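Local structure of Alpha/beta hydrolase (Enterobacter asburiae, 6KMO) at residues 218-223 against 280-285; 273-278 against 301-306. The protein probably hydrolyses carboxylic ester bonds, as an esterase or lipase of the alpha/beta hydrolase fold. The protein carries 2 engineered substitutions. All coordinates share one frame; numbering follows the deposited sequence.

Contact 1: residues 218-223 against 280-285; sequences ASYNQF and RDEGEA
Ser-219 and Asp-281 exchange two hydrogen bonds where the short helix 218-222 meets the first turn of helix 280-292 in this alpha/beta hydrolase. The helix segments run nearly antiparallel, at 164° between their directions, with axes 8.8 Å apart.

In the reciprocal pair, Asp-281 N donates to Ser-219 OG at 3.0 Å, fairly straight at 158°, and Ser-219 N returns a bond to Asp-281 OD2, also 3.0 Å, reaching that oxygen from well above the carboxylate plane. A chi1 of 56° places OG between its own backbone N and carbonyl carbon, facing the start of the opposing helix. OG is bonded as well to Val-278 O, so the hydroxyl ties two backbone groups at the entry to that helix.

Charge is handled by neighbours in sequence. Arg-280 grips Asp-281 side-on, NE and NH2 both directed at OD1 from the same face of the carboxylate, with NE to OD1 at 2.9 Å; Asn-24 of the second subunit bonds OD1 too. This grip, with the NH1 bond to Glu-275 O, helps fix the guanidinium so that one face lies against Ser-219 CB.

Two contacts involve ring edges. Arg-280 NH1 lies 3.6 Å from Phe-223 CE2, near the ring plane, and the guanidinium and ring stand almost perpendicular. Glu-282 OE1 approaches the edge of Tyr-220, 3.2 Å from CE2, while Glu-282 OE2 accepts from Thr-211 N and Asp-212 N.

Three waters bridge the two segments. One joins Gln-222 OE1 to Arg-280 NH1, another Tyr-220 OH to Glu-282 OE2, and the third accepts from Ala-218 N and donates to Asp-281 OD2, 3.0 Å from that oxygen.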
ATOM      1  N   ALA A 218      18.892  11.130   1.748  1.00  9.29           N
ATOM      2  CA  ALA A 218      18.483  11.470   3.105  1.00  8.57           C
ATOM      3  C   ALA A 218      18.172  10.223   3.923  1.00  9.84           C
ATOM      4  O   ALA A 218      18.536  10.132   5.100  1.00  9.95           O
ATOM      5  CB  ALA A 218      17.291  12.430   3.079  1.00  9.65           C
ATOM      6  N   SER A 219      17.507   9.234   3.322  1.00  7.79           N
ATOM      7  CA  SER A 219      17.210   8.031   4.082  1.00  7.08           C
ATOM      8  C   SER A 219      18.473   7.233   4.396  1.00  7.36           C
ATOM      9  O   SER A 219      18.560   6.620   5.463  1.00  8.08           O
ATOM     10  CB  SER A 219      16.154   7.174   3.378  1.00  7.41           C
ATOM     11  OG  SER A 219      16.535   6.821   2.046  1.00  7.32           O
ATOM     12  N   TYR A 220      19.464   7.241   3.506  1.00  7.79           N
ATOM     13  CA  TYR A 220      20.725   6.583   3.820  1.00  8.12           C
ATOM     14  C   TYR A 220      21.355   7.191   5.060  1.00  8.00           C
ATOM     15  O   TYR A 220      21.903   6.471   5.906  1.00 10.41           O
ATOM     16  CB  TYR A 220      21.688   6.700   2.636  1.00  9.38           C
ATOM     17  CG  TYR A 220      21.961   5.405   1.905  1.00  6.70           C
ATOM     18  CD1 TYR A 220      22.747   4.412   2.465  1.00  7.39           C
ATOM     19  CD2 TYR A 220      21.431   5.181   0.642  1.00  7.58           C
ATOM     20  CE1 TYR A 220      22.998   3.218   1.789  1.00  7.58           C
ATOM     21  CE2 TYR A 220      21.667   4.002  -0.037  1.00  7.77           C
ATOM     22  CZ  TYR A 220      22.443   3.027   0.531  1.00  5.97           C
ATOM     23  OH  TYR A 220      22.692   1.868  -0.169  1.00  6.74           O
ATOM     24  N   ASN A 221      21.266   8.505   5.191  1.00  9.30           N
ATOM     25  CA  ASN A 221      21.854   9.178   6.345  1.00 12.14           C
ATOM     26  C   ASN A 221      21.008   8.987   7.593  1.00 12.40           C
ATOM     27  O   ASN A 221      21.542   8.712   8.681  1.00 14.09           O
ATOM     28  CB  ASN A 221      22.069  10.653   6.015  1.00 11.61           C
ATOM     29  CG  ASN A 221      23.088  10.859   4.901  1.00 15.38           C
ATOM     30  OD1 ASN A 221      23.998  10.057   4.728  1.00 19.56           O
ATOM     31  ND2 ASN A 221      22.932  11.930   4.144  1.00 19.00           N
ATOM     32  N   GLN A 222      19.686   9.082   7.464  1.00  8.88           N
ATOM     33  CA  GLN A 222      18.832   8.994   8.638  1.00  9.99           C
ATOM     34  C   GLN A 222      18.855   7.601   9.254  1.00 12.35           C
ATOM     35  O   GLN A 222      18.820   7.457  10.482  1.00 14.16           O
ATOM     36  CB  GLN A 222      17.409   9.396   8.279  1.00 12.61           C
ATOM     37  CG  GLN A 222      16.500   9.489   9.488  1.00 18.99           C
ATOM     38  CD  GLN A 222      15.186  10.166   9.159  1.00 19.66           C
ATOM     39  OE1 GLN A 222      14.943  10.539   8.018  1.00 18.41           O
ATOM     40  NE2 GLN A 222      14.329  10.328  10.171  1.00 23.11           N
ATOM     41  N   PHE A 223      18.910   6.547   8.432  1.00  8.63           N
ATOM     42  CA  PHE A 223      18.808   5.181   8.922  1.00  8.20           C
ATOM     43  C   PHE A 223      20.114   4.406   8.774  1.00  7.74           C
ATOM     44  O   PHE A 223      20.098   3.185   8.716  1.00  9.30           O
ATOM     45  CB  PHE A 223      17.627   4.451   8.255  1.00  8.88           C
ATOM     46  CG  PHE A 223      16.356   5.268   8.285  1.00  7.45           C
ATOM     47  CD1 PHE A 223      15.719   5.539   9.488  1.00  9.08           C
ATOM     48  CD2 PHE A 223      15.823   5.812   7.133  1.00  9.73           C
ATOM     49  CE1 PHE A 223      14.586   6.330   9.534  1.00  8.75           C
ATOM     50  CE2 PHE A 223      14.684   6.609   7.187  1.00 10.69           C
ATOM     51  CZ  PHE A 223      14.075   6.872   8.405  1.00  8.79           C
ATOM     52  N   ARG A 280      14.963   3.599   1.084  1.00  5.49           N
ATOM     53  CA  ARG A 280      13.628   4.130   0.829  1.00  5.58           C
ATOM     54  C   ARG A 280      13.639   5.200  -0.254  1.00  5.89           C
ATOM     55  O   ARG A 280      12.863   5.145  -1.213  1.00  6.18           O
ATOM     56  CB  ARG A 280      13.081   4.727   2.121  1.00  6.40           C
ATOM     57  CG  ARG A 280      11.695   5.295   2.005  1.00  7.33           C
ATOM     58  CD  ARG A 280      11.408   6.165   3.208  1.00  6.83           C
ATOM     59  NE  ARG A 280      12.161   7.404   3.164  1.00  6.97           N
ATOM     60  CZ  ARG A 280      12.328   8.220   4.203  1.00  8.50           C
ATOM     61  NH1 ARG A 280      11.854   7.912   5.395  1.00  8.12           N
ATOM     62  NH2 ARG A 280      12.973   9.362   4.031  1.00  9.38           N
ATOM     63  N   ASP A 281      14.513   6.188  -0.115  1.00  5.97           N
ATOM     64  CA  ASP A 281      14.434   7.347  -0.994  1.00  6.80           C
ATOM     65  C   ASP A 281      14.762   6.984  -2.438  1.00  6.72           C
ATOM     66  O   ASP A 281      14.095   7.466  -3.363  1.00  6.71           O
ATOM     67  CB  ASP A 281      15.339   8.458  -0.485  1.00  6.30           C
ATOM     68  CG  ASP A 281      14.770   9.183   0.711  1.00  8.68           C
ATOM     69  OD1 ASP A 281      13.605   8.938   1.108  1.00  8.06           O
ATOM     70  OD2 ASP A 281      15.515  10.043   1.228  1.00  9.87           O
ATOM     71  N   GLU A 282      15.756   6.112  -2.663  1.00  6.00           N
ATOM     72  CA  GLU A 282      16.089   5.745  -4.037  1.00  4.91           C
ATOM     73  C   GLU A 282      14.984   4.913  -4.673  1.00  6.16           C
ATOM     74  O   GLU A 282      14.799   4.953  -5.898  1.00  6.24           O
ATOM     75  CB  GLU A 282      17.437   5.029  -4.092  1.00  5.22           C
ATOM     76  CG  GLU A 282      17.459   3.594  -3.584  1.00  5.82           C
ATOM     77  CD  GLU A 282      18.857   3.135  -3.284  1.00  6.23           C
ATOM     78  OE1 GLU A 282      19.507   3.801  -2.450  1.00  7.55           O
ATOM     79  OE2 GLU A 282      19.307   2.115  -3.869  1.00  6.70           O
ATOM     80  N   GLY A 283      14.247   4.144  -3.877  1.00  5.39           N
ATOM     81  CA  GLY A 283      13.126   3.402  -4.422  1.00  6.12           C
ATOM     82  C   GLY A 283      11.995   4.321  -4.833  1.00  6.64           C
ATOM     83  O   GLY A 283      11.435   4.195  -5.926  1.00  6.12           O
ATOM     84  N   GLU A 284      11.646   5.278  -3.962  1.00  5.79           N
ATOM     85  CA  GLU A 284      10.602   6.249  -4.300  1.00  6.06           C
ATOM     86  C   GLU A 284      11.024   7.138  -5.465  1.00  5.64           C
ATOM     87  O   GLU A 284      10.212   7.425  -6.354  1.00  6.45           O
ATOM     88  CB  GLU A 284      10.232   7.052  -3.054  1.00  5.96           C
ATOM     89  CG  GLU A 284       9.671   6.141  -1.968  1.00  6.53           C
ATOM     90  CD  GLU A 284       9.191   6.817  -0.709  1.00  6.21           C
ATOM     91  OE1 GLU A 284       9.149   8.069  -0.626  1.00  7.06           O
ATOM     92  OE2 GLU A 284       8.820   6.063   0.224  1.00  5.94           O
ATOM     93  N   ALA A 285      12.293   7.537  -5.501  1.00  5.47           N
ATOM     94  CA  ALA A 285      12.758   8.373  -6.611  1.00  5.81           C
ATOM     95  C   ALA A 285      12.679   7.626  -7.932  1.00  5.32           C
ATOM     96  O   ALA A 285      12.323   8.210  -8.969  1.00  7.01           O
ATOM     97  CB  ALA A 285      14.184   8.845  -6.347  1.00  7.07           C
TER
HETATM   98  O   HOH W   1      17.072  11.884  -0.506  1.00 18.43           O
HETATM   99  O   HOH W   2      21.881   1.514  -2.735  1.00  8.25           O
HETATM  100  O   HOH W   3      12.411  10.192   6.980  1.00 19.47           O

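Contact 2: residues 273-278 against 301-306; sequences TAELDV and RYNGMI
Thr-273 and Tyr-302 make the straightest backbone bond between two parallel strand ends: Tyr-302 N donates to Thr-273 O at 2.9 Å, with 175° at the hydrogen. Tyr-302 O then accepts from Glu-275 N at 3.1 Å, with the donor tilted off the carbonyl plane. Past the corner in each segment, Leu-276 N finds Met-305 O at 2.9 Å, in line with the carbonyl bond.

The corner in 301-306 is a type II turn from Tyr-302 to Met-305, with Gly-304 at its positive-phi position (phi 80°). Its Gly-304 N is satisfied by Glu-275 OE1 at 2.8 Å, on the anti lone pair. Glu-275 reaches it through an extended chain, CG anti to the backbone N (chi1 178°). The carboxylate lies almost parallel to the Asn-303 amide and stacks on it, CD being 3.4 Å from Asn-303 OD1. Both flat groups have partners across the dimer: Glu-275 OE2 forms a salt bridge with Arg-288 of the second subunit, and Asn-303 ND2 bonds Glu-284 OE1 of the second subunit.

On the face carrying Thr-273 and Arg-301, Thr-273 OG1 rests 3.4 Å from Arg-301 CA, while Glu-284 OE2 of the same chain accepts from both Thr-273 OG1 and Arg-301 NE. Ala-274 CB sits 3.5 Å from Ile-306 O and touches Met-305 CB; Tyr-302, on the same face as Ala-274, has its OH bonded to Gln-327 OE1.

Asp-277 follows, OD1 capping Leu-279 N and OD2 bonded to His-307 ND1. A parallel beta-alpha-beta unit with an acid in the loop after one strand and a histidine after the next is the arrangement of the alpha/beta hydrolase fold, where such a pair probably belongs to the catalytic triad.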
ATOM      1  N   THR A 273       8.076   0.548  -0.548  1.00  5.32           N
ATOM      2  CA  THR A 273       9.219   0.982   0.241  1.00  5.27           C
ATOM      3  C   THR A 273       8.892   0.888   1.728  1.00  4.82           C
ATOM      4  O   THR A 273       7.730   0.893   2.141  1.00  6.10           O
ATOM      5  CB  THR A 273       9.658   2.402  -0.123  1.00  6.76           C
ATOM      6  OG1 THR A 273       8.574   3.279   0.173  1.00  6.33           O
ATOM      7  CG2 THR A 273      10.096   2.502  -1.581  1.00  6.78           C
ATOM      8  N   ALA A 274       9.951   0.782   2.520  1.00  5.80           N
ATOM      9  CA  ALA A 274       9.865   0.787   3.973  1.00  5.86           C
ATOM     10  C   ALA A 274      10.231   2.164   4.491  1.00  5.78           C
ATOM     11  O   ALA A 274      11.224   2.758   4.053  1.00  6.52           O
ATOM     12  CB  ALA A 274      10.828  -0.238   4.556  1.00  6.65           C
ATOM     13  N   GLU A 275       9.451   2.672   5.454  1.00  5.75           N
ATOM     14  CA  GLU A 275       9.696   4.026   5.953  1.00  5.44           C
ATOM     15  C   GLU A 275      11.091   4.168   6.557  1.00  5.87           C
ATOM     16  O   GLU A 275      11.727   5.214   6.402  1.00  6.57           O
ATOM     17  CB  GLU A 275       8.629   4.428   6.979  1.00  5.71           C
ATOM     18  CG  GLU A 275       8.843   5.816   7.587  1.00  6.14           C
ATOM     19  CD  GLU A 275       7.862   6.156   8.682  1.00  7.25           C
ATOM     20  OE1 GLU A 275       7.339   5.245   9.361  1.00  7.84           O
ATOM     21  OE2 GLU A 275       7.622   7.374   8.850  1.00 11.05           O
ATOM     22  N   LEU A 276      11.573   3.151   7.267  1.00  5.88           N
ATOM     23  CA  LEU A 276      12.838   3.252   8.003  1.00  6.25           C
ATOM     24  C   LEU A 276      13.882   2.361   7.350  1.00  8.07           C
ATOM     25  O   LEU A 276      14.351   1.402   7.957  1.00  9.58           O
ATOM     26  CB  LEU A 276      12.629   2.908   9.487  1.00  7.63           C
ATOM     27  CG  LEU A 276      11.667   3.864  10.218  1.00 10.16           C
ATOM     28  CD1 LEU A 276      10.299   3.240  10.354  1.00 11.39           C
ATOM     29  CD2 LEU A 276      12.214   4.268  11.590  1.00 11.66           C
ATOM     30  N   ASP A 277      14.250   2.683   6.110  1.00  8.64           N
ATOM     31  CA  ASP A 277      15.154   1.894   5.270  1.00  6.64           C
ATOM     32  C   ASP A 277      16.075   2.871   4.556  1.00  6.90           C
ATOM     33  O   ASP A 277      15.611   3.842   3.958  1.00  6.60           O
ATOM     34  CB  ASP A 277      14.303   1.095   4.268  1.00  7.99           C
ATOM     35  CG  ASP A 277      15.098   0.169   3.346  1.00  8.12           C
ATOM     36  OD1 ASP A 277      16.342   0.209   3.307  1.00  7.28           O
ATOM     37  OD2 ASP A 277      14.432  -0.648   2.645  1.00  8.10           O
ATOM     38  N   VAL A 278      17.386   2.615   4.613  1.00  6.87           N
ATOM     39  CA  VAL A 278      18.333   3.432   3.863  1.00  6.80           C
ATOM     40  C   VAL A 278      17.944   3.535   2.388  1.00  5.91           C
ATOM     41  O   VAL A 278      18.173   4.570   1.763  1.00  6.45           O
ATOM     42  CB  VAL A 278      19.787   2.936   4.011  1.00  7.18           C
ATOM     43  CG1 VAL A 278      20.274   3.108   5.449  1.00  7.48           C
ATOM     44  CG2 VAL A 278      19.948   1.496   3.547  1.00  6.45           C
ATOM     45  N   ARG A 301       4.609   3.457   0.305  1.00  5.46           N
ATOM     46  CA  ARG A 301       5.479   3.421   1.472  1.00  5.78           C
ATOM     47  C   ARG A 301       4.710   2.827   2.645  1.00  6.42           C
ATOM     48  O   ARG A 301       3.622   3.301   2.979  1.00  5.83           O
ATOM     49  CB  ARG A 301       5.937   4.835   1.834  1.00  5.41           C
ATOM     50  CG  ARG A 301       6.825   4.912   3.066  1.00  6.87           C
ATOM     51  CD  ARG A 301       7.006   6.331   3.560  1.00  6.30           C
ATOM     52  NE  ARG A 301       7.884   7.090   2.688  1.00  6.02           N
ATOM     53  CZ  ARG A 301       8.491   8.218   3.024  1.00  7.19           C
ATOM     54  NH1 ARG A 301       8.277   8.745   4.215  1.00  8.33           N
ATOM     55  NH2 ARG A 301       9.301   8.814   2.166  1.00  7.41           N
ATOM     56  N   TYR A 302       5.271   1.798   3.269  1.00  5.12           N
ATOM     57  CA  TYR A 302       4.684   1.163   4.445  1.00  5.23           C
ATOM     58  C   TYR A 302       5.358   1.742   5.685  1.00  5.68           C
ATOM     59  O   TYR A 302       6.571   1.583   5.881  1.00  5.37           O
ATOM     60  CB  TYR A 302       4.782  -0.368   4.368  1.00  6.21           C
ATOM     61  CG  TYR A 302       3.804  -0.931   3.345  1.00  5.48           C
ATOM     62  CD1 TYR A 302       4.111  -0.925   1.999  1.00  5.74           C
ATOM     63  CD2 TYR A 302       2.564  -1.407   3.727  1.00  6.40           C
ATOM     64  CE1 TYR A 302       3.214  -1.394   1.054  1.00  5.12           C
ATOM     65  CE2 TYR A 302       1.657  -1.891   2.782  1.00  6.30           C
ATOM     66  CZ  TYR A 302       2.001  -1.879   1.451  1.00  6.02           C
ATOM     67  OH  TYR A 302       1.131  -2.336   0.474  1.00  6.09           O
ATOM     68  N   ASN A 303       4.580   2.450   6.498  1.00  4.79           N
ATOM     69  CA  ASN A 303       5.169   3.121   7.645  1.00  5.70           C
ATOM     70  C   ASN A 303       5.525   2.152   8.775  1.00  6.09           C
ATOM     71  O   ASN A 303       4.947   1.075   8.931  1.00  6.80           O
ATOM     72  CB  ASN A 303       4.248   4.225   8.158  1.00  6.53           C
ATOM     73  CG  ASN A 303       4.475   5.547   7.482  1.00  6.91           C
ATOM     74  OD1 ASN A 303       5.244   5.669   6.522  1.00  7.51           O
ATOM     75  ND2 ASN A 303       3.816   6.577   7.993  1.00  7.52           N
ATOM     76  N   GLY A 304       6.542   2.538   9.543  1.00  5.34           N
ATOM     77  CA  GLY A 304       6.953   1.789  10.698  1.00  6.65           C
ATOM     78  C   GLY A 304       7.815   0.590  10.387  1.00  7.18           C
ATOM     79  O   GLY A 304       8.195  -0.135  11.317  1.00  7.31           O
ATOM     80  N   MET A 305       8.128   0.358   9.116  1.00  6.14           N
ATOM     81  CA  MET A 305       8.819  -0.848   8.683  1.00  5.66           C
ATOM     82  C   MET A 305      10.301  -0.582   8.445  1.00  5.45           C
ATOM     83  O   MET A 305      10.715   0.517   8.058  1.00  6.89           O
ATOM     84  CB  MET A 305       8.211  -1.395   7.376  1.00  6.14           C
ATOM     85  CG  MET A 305       6.802  -1.944   7.477  1.00  8.06           C
ATOM     86  SD  MET A 305       6.593  -3.355   8.687  1.00  0.32           S
ATOM     87  CE  MET A 305       5.868  -2.435  10.125  1.00  8.01           C
ATOM     88  N   ILE A 306      11.089  -1.628   8.656  1.00  6.84           N
ATOM     89  CA  ILE A 306      12.477  -1.656   8.255  1.00  5.89           C
ATOM     90  C   ILE A 306      12.629  -2.350   6.907  1.00  5.70           C
ATOM     91  O   ILE A 306      11.726  -3.028   6.418  1.00  5.89           O
ATOM     92  CB  ILE A 306      13.362  -2.372   9.311  1.00  6.47           C
ATOM     93  CG1 ILE A 306      12.830  -3.771   9.602  1.00  6.49           C
ATOM     94  CG2 ILE A 306      13.480  -1.530  10.565  1.00  8.74           C
ATOM     95  CD1 ILE A 306      13.781  -4.626  10.390  1.00 10.07           C
TER

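Both contacts are buried, with centres about 9 Å apart, and both reach the second subunit. They share the unit strand 269-274, helix 280-292, strand 297-302: contact 2 joins its two strands at the edge of the sheet within the chain, whereas contact 1 sets a short helix against its connecting helix. Their chemistry differs accordingly. Contact 2 relies on backbone bonds, with one carboxylate closing a turn; contact 1 pairs backbone N-H groups with side-chain oxygens, adds bridging waters, has a salt bridge internal to 280-285, and includes the exposed Ala-218. Packing also couples them: Arg-280 CG lies 3.3 Å from Ala-274 O, and Phe-223 O is equally close to Val-278 CG1.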